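Local coordinates for putative creatinine amidohydrolase (Bacteroides fragilis, PDB 3LUB), which probably hydrolyses carbon-nitrogen bonds of linear amides and binds zinc, as a member of the creatininase superfamily, at residues F[46-51]-F[66-71]; F[154-159]-F[230-235]. All blocks are in the same frame, centred on the assembly; numbering follows the deposited sequence.

Interaction 1. Residues F[46-51]-F[66-71]; sequences LPHDIA and CMVMPP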
ATOM      1  N   LEU F  46      10.600 -27.408  13.281  1.00 18.95           N
ATOM      2  CA  LEU F  46      10.843 -28.570  12.440  1.00 18.85           C
ATOM      3  C   LEU F  46      11.616 -28.267  11.161  1.00 18.41           C
ATOM      4  O   LEU F  46      12.631 -28.926  10.899  1.00 18.72           O
ATOM      5  CB  LEU F  46       9.537 -29.292  12.134  1.00 18.91           C
ATOM      6  CG  LEU F  46       8.927 -29.938  13.384  1.00 18.95           C
ATOM      7  CD1 LEU F  46       7.799 -30.940  13.007  1.00 18.91           C
ATOM      8  CD2 LEU F  46      10.037 -30.596  14.213  1.00 14.58           C
ATOM      9  N   PRO F  47      11.176 -27.269  10.357  1.00 19.00           N
ATOM     10  CA  PRO F  47      12.026 -26.933   9.185  1.00 18.47           C
ATOM     11  C   PRO F  47      13.403 -26.388   9.496  1.00 18.43           C
ATOM     12  O   PRO F  47      14.315 -26.591   8.735  1.00 20.27           O
ATOM     13  CB  PRO F  47      11.190 -25.881   8.439  1.00 20.09           C
ATOM     14  CG  PRO F  47      10.174 -25.396   9.404  1.00 16.21           C
ATOM     15  CD  PRO F  47       9.913 -26.506  10.344  1.00 17.23           C
ATOM     16  N   HIS F  48      13.547 -25.661  10.607  1.00 19.96           N
ATOM     17  CA  HIS F  48      14.869 -25.186  11.011  1.00 21.17           C
ATOM     18  C   HIS F  48      15.801 -26.391  11.257  1.00 19.56           C
ATOM     19  O   HIS F  48      16.901 -26.468  10.710  1.00 19.00           O
ATOM     20  CB  HIS F  48      14.796 -24.336  12.284  1.00 20.12           C
ATOM     21  CG  HIS F  48      16.144 -23.945  12.795  1.00 20.25           C
ATOM     22  ND1 HIS F  48      16.831 -24.685  13.732  1.00 25.86           N
ATOM     23  CD2 HIS F  48      16.962 -22.928  12.444  1.00 20.48           C
ATOM     24  CE1 HIS F  48      18.000 -24.118  13.967  1.00 24.77           C
ATOM     25  NE2 HIS F  48      18.111 -23.060  13.185  1.00 27.39           N
ATOM     26  N   ASP F  49      15.349 -27.322  12.088  1.00 20.58           N
ATOM     27  CA  ASP F  49      16.161 -28.522  12.421  1.00 21.09           C
ATOM     28  C   ASP F  49      16.467 -29.413  11.203  1.00 20.50           C
ATOM     29  O   ASP F  49      17.624 -29.827  10.995  1.00 21.78           O
ATOM     30  CB  ASP F  49      15.483 -29.308  13.541  1.00 20.72           C
ATOM     31  CG  ASP F  49      15.546 -28.581  14.881  1.00 24.84           C
ATOM     32  OD1 ASP F  49      16.087 -27.437  14.928  1.00 29.63           O
ATOM     33  OD2 ASP F  49      15.023 -29.130  15.883  1.00 27.75           O
ATOM     34  N   ILE F  50      15.469 -29.659  10.348  1.00 20.09           N
ATOM     35  CA  ILE F  50      15.704 -30.372   9.081  1.00 18.71           C
ATOM     36  C   ILE F  50      16.722 -29.653   8.193  1.00 19.54           C
ATOM     37  O   ILE F  50      17.657 -30.268   7.666  1.00 20.34           O
ATOM     38  CB  ILE F  50      14.389 -30.604   8.299  1.00 20.59           C
ATOM     39  CG1 ILE F  50      13.488 -31.581   9.082  1.00 20.43           C
ATOM     40  CG2 ILE F  50      14.673 -31.083   6.868  1.00 19.73           C
ATOM     41  CD1 ILE F  50      12.065 -31.582   8.656  1.00 17.81           C
ATOM     42  N   ALA F  51      16.555 -28.351   8.017  1.00 19.75           N
ATOM     43  CA  ALA F  51      17.426 -27.583   7.112  1.00 19.08           C
ATOM     44  C   ALA F  51      18.861 -27.531   7.600  1.00 18.96           C
ATOM     45  O   ALA F  51      19.800 -27.621   6.796  1.00 20.19           O
ATOM     46  CB  ALA F  51      16.861 -26.159   6.883  1.00 16.79           C
ATOM     47  N   CYS F  66      25.773 -23.796   3.059  1.00 22.84           N
ATOM     48  CA  CYS F  66      24.512 -23.087   3.091  1.00 23.22           C
ATOM     49  C   CYS F  66      24.310 -22.428   4.455  1.00 23.01           C
ATOM     50  O   CYS F  66      24.810 -22.907   5.487  1.00 23.93           O
ATOM     51  CB  CYS F  66      23.381 -24.059   2.789  1.00 23.72           C
ATOM     52  SG  CYS F  66      23.648 -25.008   1.239  1.00 27.36           S
HETATM   53  N   MSE F  67      23.603 -21.310   4.463  1.00 20.92           N
HETATM   54  CA  MSE F  67      23.227 -20.685   5.725  1.00 19.03           C
HETATM   55  C   MSE F  67      21.763 -20.899   5.971  1.00 18.71           C
HETATM   56  O   MSE F  67      20.936 -20.515   5.143  1.00 18.59           O
HETATM   57  CB  MSE F  67      23.495 -19.186   5.674  1.00 20.56           C
HETATM   58  CG  MSE F  67      23.251 -18.450   7.001  1.00 20.05           C
HETATM   59 SE   MSE F  67      24.033 -19.299   8.583  0.75 22.25          SE
HETATM   60  CE  MSE F  67      25.686 -18.243   8.825  1.00 18.05           C
ATOM     61  N   VAL F  68      21.427 -21.406   7.150  1.00 18.84           N
ATOM     62  CA  VAL F  68      20.042 -21.441   7.593  1.00 17.74           C
ATOM     63  C   VAL F  68      19.698 -20.211   8.426  1.00 19.08           C
ATOM     64  O   VAL F  68      20.257 -19.988   9.501  1.00 18.83           O
ATOM     65  CB  VAL F  68      19.720 -22.723   8.353  1.00 19.03           C
ATOM     66  CG1 VAL F  68      18.194 -22.785   8.727  1.00 18.29           C
ATOM     67  CG2 VAL F  68      20.129 -23.920   7.534  1.00 17.91           C
HETATM   68  N   MSE F  69      18.783 -19.407   7.889  1.00 18.27           N
HETATM   69  CA  MSE F  69      18.354 -18.202   8.522  1.00 18.34           C
HETATM   70  C   MSE F  69      17.396 -18.464   9.735  1.00 19.18           C
HETATM   71  O   MSE F  69      16.908 -19.586   9.944  1.00 19.05           O
HETATM   72  CB  MSE F  69      17.670 -17.293   7.494  1.00 19.60           C
HETATM   73  CG  MSE F  69      18.506 -16.907   6.298  1.00 18.22           C
HETATM   74 SE   MSE F  69      20.007 -15.743   6.721  0.75 17.40          SE
HETATM   75  CE  MSE F  69      18.971 -14.061   7.379  1.00 16.96           C
ATOM     76  N   PRO F  70      17.185 -17.434  10.571  1.00 19.36           N
ATOM     77  CA  PRO F  70      16.201 -17.630  11.629  1.00 21.59           C
ATOM     78  C   PRO F  70      14.806 -17.911  11.059  1.00 21.78           C
ATOM     79  O   PRO F  70      14.389 -17.289  10.087  1.00 20.62           O
ATOM     80  CB  PRO F  70      16.254 -16.303  12.395  1.00 22.09           C
ATOM     81  CG  PRO F  70      17.603 -15.755  12.091  1.00 20.85           C
ATOM     82  CD  PRO F  70      17.804 -16.096  10.654  1.00 17.75           C
ATOM     83  N   PRO F  71      14.087 -18.853  11.654  1.00 22.51           N
ATOM     84  CA  PRO F  71      12.724 -19.100  11.145  1.00 22.16           C
ATOM     85  C   PRO F  71      11.736 -17.898  11.225  1.00 21.71           C
ATOM     86  O   PRO F  71      11.773 -17.127  12.170  1.00 22.89           O
ATOM     87  CB  PRO F  71      12.239 -20.288  11.969  1.00 21.81           C
ATOM     88  CG  PRO F  71      13.263 -20.586  12.944  1.00 22.11           C
ATOM     89  CD  PRO F  71      14.444 -19.728  12.775  1.00 23.20           C
TER
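A polar imidazole, that of His48, lies against Val68 and Pro71 and spends none of its nitrogens on them. No hydrogen bond crosses between the two segments. The ring carbon CD2 of His48 does the touching, 3.9 Å from CG1 of Val68 and 4.1 Å from CD of Pro71. Both come at the ring obliquely. The carbonyl O of Met69 is different: it lies near the ring plane, at the edge by CD2. His48 has CG anti to the backbone N (chi1 175°), and this torsion carries CD2 to Val68 and Pro71.

The two nitrogens are used elsewhere. ND1 of His48 donates an in-plane, nearly straight bond of 3.1 Å to OD1 of Asp49. NE2 is hydrogen-bonded to Asp7. The rotation of the ring is thus held at two points.

One helical turn on, CB of Ala51 meets both methyls of Val68, with CG2 4.0 Å away. The CG2 methyl also lies 3.8 Å from the carbonyl O of Ala51. This methyl thus lies against backbone as well as side chain.

The contact belongs to the beta-alpha-beta unit of strand 23-28, helix 42-62 and strand 66-68. It packs the helix on strand 66-68 and the loop that follows it. Cohesion across it is apolar, while the hydrogen bonds of His48 probably set the rotation in which CD2 meets Val68 and Pro71.

Interaction 2. Residues F[154-159]-F[230-235]; sequences GYFEAE and ERYVKP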
ATOM      1  N   GLY F 154       3.287 -44.619   4.473  1.00 39.91           N
ATOM      2  CA  GLY F 154       4.325 -45.622   4.739  1.00 37.56           C
ATOM      3  C   GLY F 154       5.068 -45.450   6.056  1.00 34.81           C
ATOM      4  O   GLY F 154       5.397 -46.439   6.720  1.00 36.73           O
ATOM      5  N   TYR F 155       5.343 -44.203   6.448  1.00 29.14           N
ATOM      6  CA  TYR F 155       6.164 -43.937   7.642  1.00 26.32           C
ATOM      7  C   TYR F 155       5.351 -43.881   8.950  1.00 25.23           C
ATOM      8  O   TYR F 155       5.907 -43.977  10.052  1.00 26.44           O
ATOM      9  CB  TYR F 155       6.988 -42.664   7.421  1.00 23.39           C
ATOM     10  CG  TYR F 155       8.134 -42.856   6.410  1.00 23.81           C
ATOM     11  CD1 TYR F 155       9.365 -43.343   6.839  1.00 23.14           C
ATOM     12  CD2 TYR F 155       7.990 -42.551   5.053  1.00 22.43           C
ATOM     13  CE1 TYR F 155      10.427 -43.531   5.955  1.00 23.74           C
ATOM     14  CE2 TYR F 155       9.059 -42.758   4.140  1.00 21.32           C
ATOM     15  CZ  TYR F 155      10.266 -43.251   4.609  1.00 23.85           C
ATOM     16  OH  TYR F 155      11.368 -43.484   3.810  1.00 25.80           O
ATOM     17  N   PHE F 156       4.043 -43.724   8.818  1.00 25.05           N
ATOM     18  CA  PHE F 156       3.146 -43.546   9.946  1.00 26.41           C
ATOM     19  C   PHE F 156       1.873 -44.355   9.744  1.00 29.25           C
ATOM     20  O   PHE F 156       1.531 -44.705   8.626  1.00 31.15           O
ATOM     21  CB  PHE F 156       2.844 -42.037  10.122  1.00 25.21           C
ATOM     22  CG  PHE F 156       4.098 -41.200  10.228  1.00 23.17           C
ATOM     23  CD1 PHE F 156       4.827 -41.159  11.418  1.00 19.81           C
ATOM     24  CD2 PHE F 156       4.593 -40.532   9.129  1.00 22.97           C
ATOM     25  CE1 PHE F 156       6.017 -40.436  11.501  1.00 21.43           C
ATOM     26  CE2 PHE F 156       5.748 -39.801   9.213  1.00 23.87           C
ATOM     27  CZ  PHE F 156       6.475 -39.758  10.402  1.00 19.79           C
ATOM     28  N   GLU F 157       1.177 -44.646  10.840  1.00 31.68           N
ATOM     29  CA  GLU F 157      -0.003 -45.500  10.817  1.00 33.87           C
ATOM     30  C   GLU F 157      -1.303 -44.726  10.625  1.00 34.09           C
ATOM     31  O   GLU F 157      -2.138 -45.114   9.816  1.00 34.76           O
ATOM     32  CB  GLU F 157      -0.099 -46.313  12.119  1.00 33.27           C
ATOM     33  CG  GLU F 157       1.090 -47.248  12.382  1.00 37.42           C
ATOM     34  CD  GLU F 157       1.003 -47.977  13.744  1.00 37.87           C
ATOM     35  OE1 GLU F 157       0.215 -48.955  13.871  1.00 39.49           O
ATOM     36  OE2 GLU F 157       1.746 -47.584  14.673  1.00 31.93           O
ATOM     37  N   ALA F 158      -1.498 -43.659  11.399  1.00 35.04           N
ATOM     38  CA  ALA F 158      -2.731 -42.884  11.324  1.00 34.79           C
ATOM     39  C   ALA F 158      -3.000 -42.459   9.883  1.00 35.60           C
ATOM     40  O   ALA F 158      -2.087 -42.012   9.166  1.00 35.38           O
ATOM     41  CB  ALA F 158      -2.663 -41.672  12.241  1.00 34.60           C
ATOM     42  N   GLU F 159      -4.246 -42.625   9.455  1.00 37.64           N
ATOM     43  CA  GLU F 159      -4.603 -42.313   8.066  1.00 40.87           C
ATOM     44  C   GLU F 159      -4.893 -40.826   7.921  1.00 37.92           C
ATOM     45  O   GLU F 159      -4.428 -40.209   6.967  1.00 38.34           O
ATOM     46  CB  GLU F 159      -5.760 -43.187   7.577  1.00 42.43           C
ATOM     47  CG  GLU F 159      -5.395 -44.031   6.315  1.00 47.86           C
ATOM     48  CD  GLU F 159      -6.120 -45.376   6.291  1.00 58.69           C
ATOM     49  OE1 GLU F 159      -7.272 -45.430   6.796  1.00 61.58           O
ATOM     50  OE2 GLU F 159      -5.541 -46.375   5.786  1.00 55.18           O
ATOM     51  N   GLU F 230      12.548 -40.127  13.384  1.00 25.02           N
ATOM     52  CA  GLU F 230      13.944 -40.271  12.949  1.00 26.71           C
ATOM     53  C   GLU F 230      14.048 -40.885  11.579  1.00 25.43           C
ATOM     54  O   GLU F 230      14.859 -40.434  10.749  1.00 25.17           O
ATOM     55  CB  GLU F 230      14.721 -41.122  13.944  1.00 24.43           C
ATOM     56  CG  GLU F 230      16.149 -41.397  13.539  1.00 30.79           C
ATOM     57  CD  GLU F 230      16.889 -42.212  14.598  1.00 36.72           C
ATOM     58  OE1 GLU F 230      16.298 -43.174  15.162  1.00 46.01           O
ATOM     59  OE2 GLU F 230      18.057 -41.867  14.879  1.00 50.94           O
ATOM     60  N   ARG F 231      13.246 -41.920  11.337  1.00 25.08           N
ATOM     61  CA  ARG F 231      13.298 -42.626  10.060  1.00 26.52           C
ATOM     62  C   ARG F 231      12.729 -41.843   8.868  1.00 25.01           C
ATOM     63  O   ARG F 231      13.266 -41.902   7.764  1.00 25.61           O
ATOM     64  CB  ARG F 231      12.604 -43.983  10.195  1.00 29.21           C
ATOM     65  CG  ARG F 231      13.327 -44.824  11.198  1.00 33.57           C
ATOM     66  CD  ARG F 231      12.912 -46.242  11.180  1.00 43.26           C
ATOM     67  NE  ARG F 231      13.773 -47.000  12.079  1.00 47.60           N
ATOM     68  CZ  ARG F 231      13.608 -48.285  12.380  1.00 51.22           C
ATOM     69  NH1 ARG F 231      12.611 -49.000  11.843  1.00 40.86           N
ATOM     70  NH2 ARG F 231      14.456 -48.858  13.227  1.00 53.10           N
ATOM     71  N   TYR F 232      11.635 -41.145   9.104  1.00 23.21           N
ATOM     72  CA  TYR F 232      11.040 -40.259   8.127  1.00 22.50           C
ATOM     73  C   TYR F 232      11.961 -39.118   7.739  1.00 22.22           C
ATOM     74  O   TYR F 232      12.012 -38.766   6.566  1.00 24.36           O
ATOM     75  CB  TYR F 232       9.723 -39.711   8.665  1.00 22.78           C
ATOM     76  CG  TYR F 232       8.889 -38.841   7.736  1.00 25.00           C
ATOM     77  CD1 TYR F 232       8.648 -39.200   6.396  1.00 20.85           C
ATOM     78  CD2 TYR F 232       8.286 -37.686   8.217  1.00 22.96           C
ATOM     79  CE1 TYR F 232       7.864 -38.417   5.582  1.00 22.48           C
ATOM     80  CE2 TYR F 232       7.489 -36.909   7.404  1.00 23.41           C
ATOM     81  CZ  TYR F 232       7.295 -37.263   6.090  1.00 22.29           C
ATOM     82  OH  TYR F 232       6.522 -36.449   5.308  1.00 24.25           O
ATOM     83  N   VAL F 233      12.673 -38.502   8.687  1.00 22.89           N
ATOM     84  CA  VAL F 233      13.471 -37.317   8.327  1.00 22.15           C
ATOM     85  C   VAL F 233      14.718 -37.686   7.584  1.00 23.39           C
ATOM     86  O   VAL F 233      15.208 -36.878   6.791  1.00 23.53           O
ATOM     87  CB  VAL F 233      13.782 -36.332   9.524  1.00 24.61           C
ATOM     88  CG1 VAL F 233      12.467 -35.841  10.178  1.00 21.17           C
ATOM     89  CG2 VAL F 233      14.762 -36.919  10.546  1.00 22.30           C
ATOM     90  N   LYS F 234      15.223 -38.908   7.777  1.00 23.41           N
ATOM     91  CA  LYS F 234      16.433 -39.333   7.054  1.00 26.12           C
ATOM     92  C   LYS F 234      16.360 -39.088   5.542  1.00 22.66           C
ATOM     93  O   LYS F 234      17.209 -38.377   4.997  1.00 23.86           O
ATOM     94  CB  LYS F 234      16.828 -40.793   7.365  1.00 24.86           C
ATOM     95  CG  LYS F 234      18.315 -41.059   7.101  1.00 31.20           C
ATOM     96  CD  LYS F 234      18.645 -42.578   7.060  1.00 35.96           C
ATOM     97  CE  LYS F 234      20.122 -42.806   6.691  1.00 40.59           C
ATOM     98  NZ  LYS F 234      20.509 -44.243   6.752  1.00 51.19           N
ATOM     99  N   PRO F 235      15.344 -39.649   4.852  1.00 21.85           N
ATOM    100  CA  PRO F 235      15.236 -39.348   3.414  1.00 22.26           C
ATOM    101  C   PRO F 235      14.959 -37.866   3.042  1.00 21.33           C
ATOM    102  O   PRO F 235      15.432 -37.384   1.987  1.00 20.97           O
ATOM    103  CB  PRO F 235      14.065 -40.246   2.967  1.00 22.25           C
ATOM    104  CG  PRO F 235      13.271 -40.480   4.204  1.00 20.42           C
ATOM    105  CD  PRO F 235      14.275 -40.567   5.287  1.00 22.22           C
TER
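Tyr155 and Phe156, neighbours in a loop, meet Tyr232 of helix 226-249 with two rings turned differently, both from the same side of its plane. Phe156 is the bump: its CE2-CZ edge rests on the face of Tyr232 near CG and CD2, with CE2 3.5 Å from CD2 of Tyr232. This is a T-shaped pair: the planes stand at 86° and the centroids are 5.0 Å apart.

Tyr155 meets the Tyr232 ring obliquely, at CD1. CD1 of Tyr232 sits over one face of the Tyr155 ring, toward its rim, 3.7 Å from CD2 of Tyr155. The planes meet obliquely, at 46°. Tyr155 also reaches along the helix surface. Its CE1 comes 3.7 Å from the carbonyl O of Arg231. Farther out, its OH touches CG of Pro235 at 3.6 Å, an apolar bump one turn beyond Arg231.

Tyr232 has CG anti to its own N (chi1 -175°), which swings its ring off the helix, so that one face meets the Phe156 edge and the CD1 corner meets Tyr155. Its OH is hydrogen-bonded to the backbone O of Val150. Trp146 and Pro152 also touch this side chain. Phe156 packs on helix 166-175 as well, at Glu166 and Ser167.

No hydrogen bond joins the segments; shape and aromatic contact do the work. Together Tyr155, Phe156 and Tyr232 form an aromatic cluster near the surface, packing the loop between strand 140-145 and helix 166-175 onto the long C-terminal helix.

How the interactions relate
Interactions 1 and 2 follow one another along the chain. Their centres are 20 Å apart, and their nearest atoms about 5 Å. Interaction 1 is buried, about 9 Å from the centre of the chain; interaction 2 lies near the surface, at about 16 Å. Helix 226-249 connects them, because Ile50 of 46-51 packs on its Ile236, Val237 and Leu240. Both lie outside the zinc first shell. The side chain of Pro71 is about 8 Å from that of Asp43, which binds both zinc ions, and about 12 Å from a zinc ion. The side chain of Tyr232 is about 8 Å from that of Glu168, a ligand of one zinc, and about 11 Å from a zinc ion.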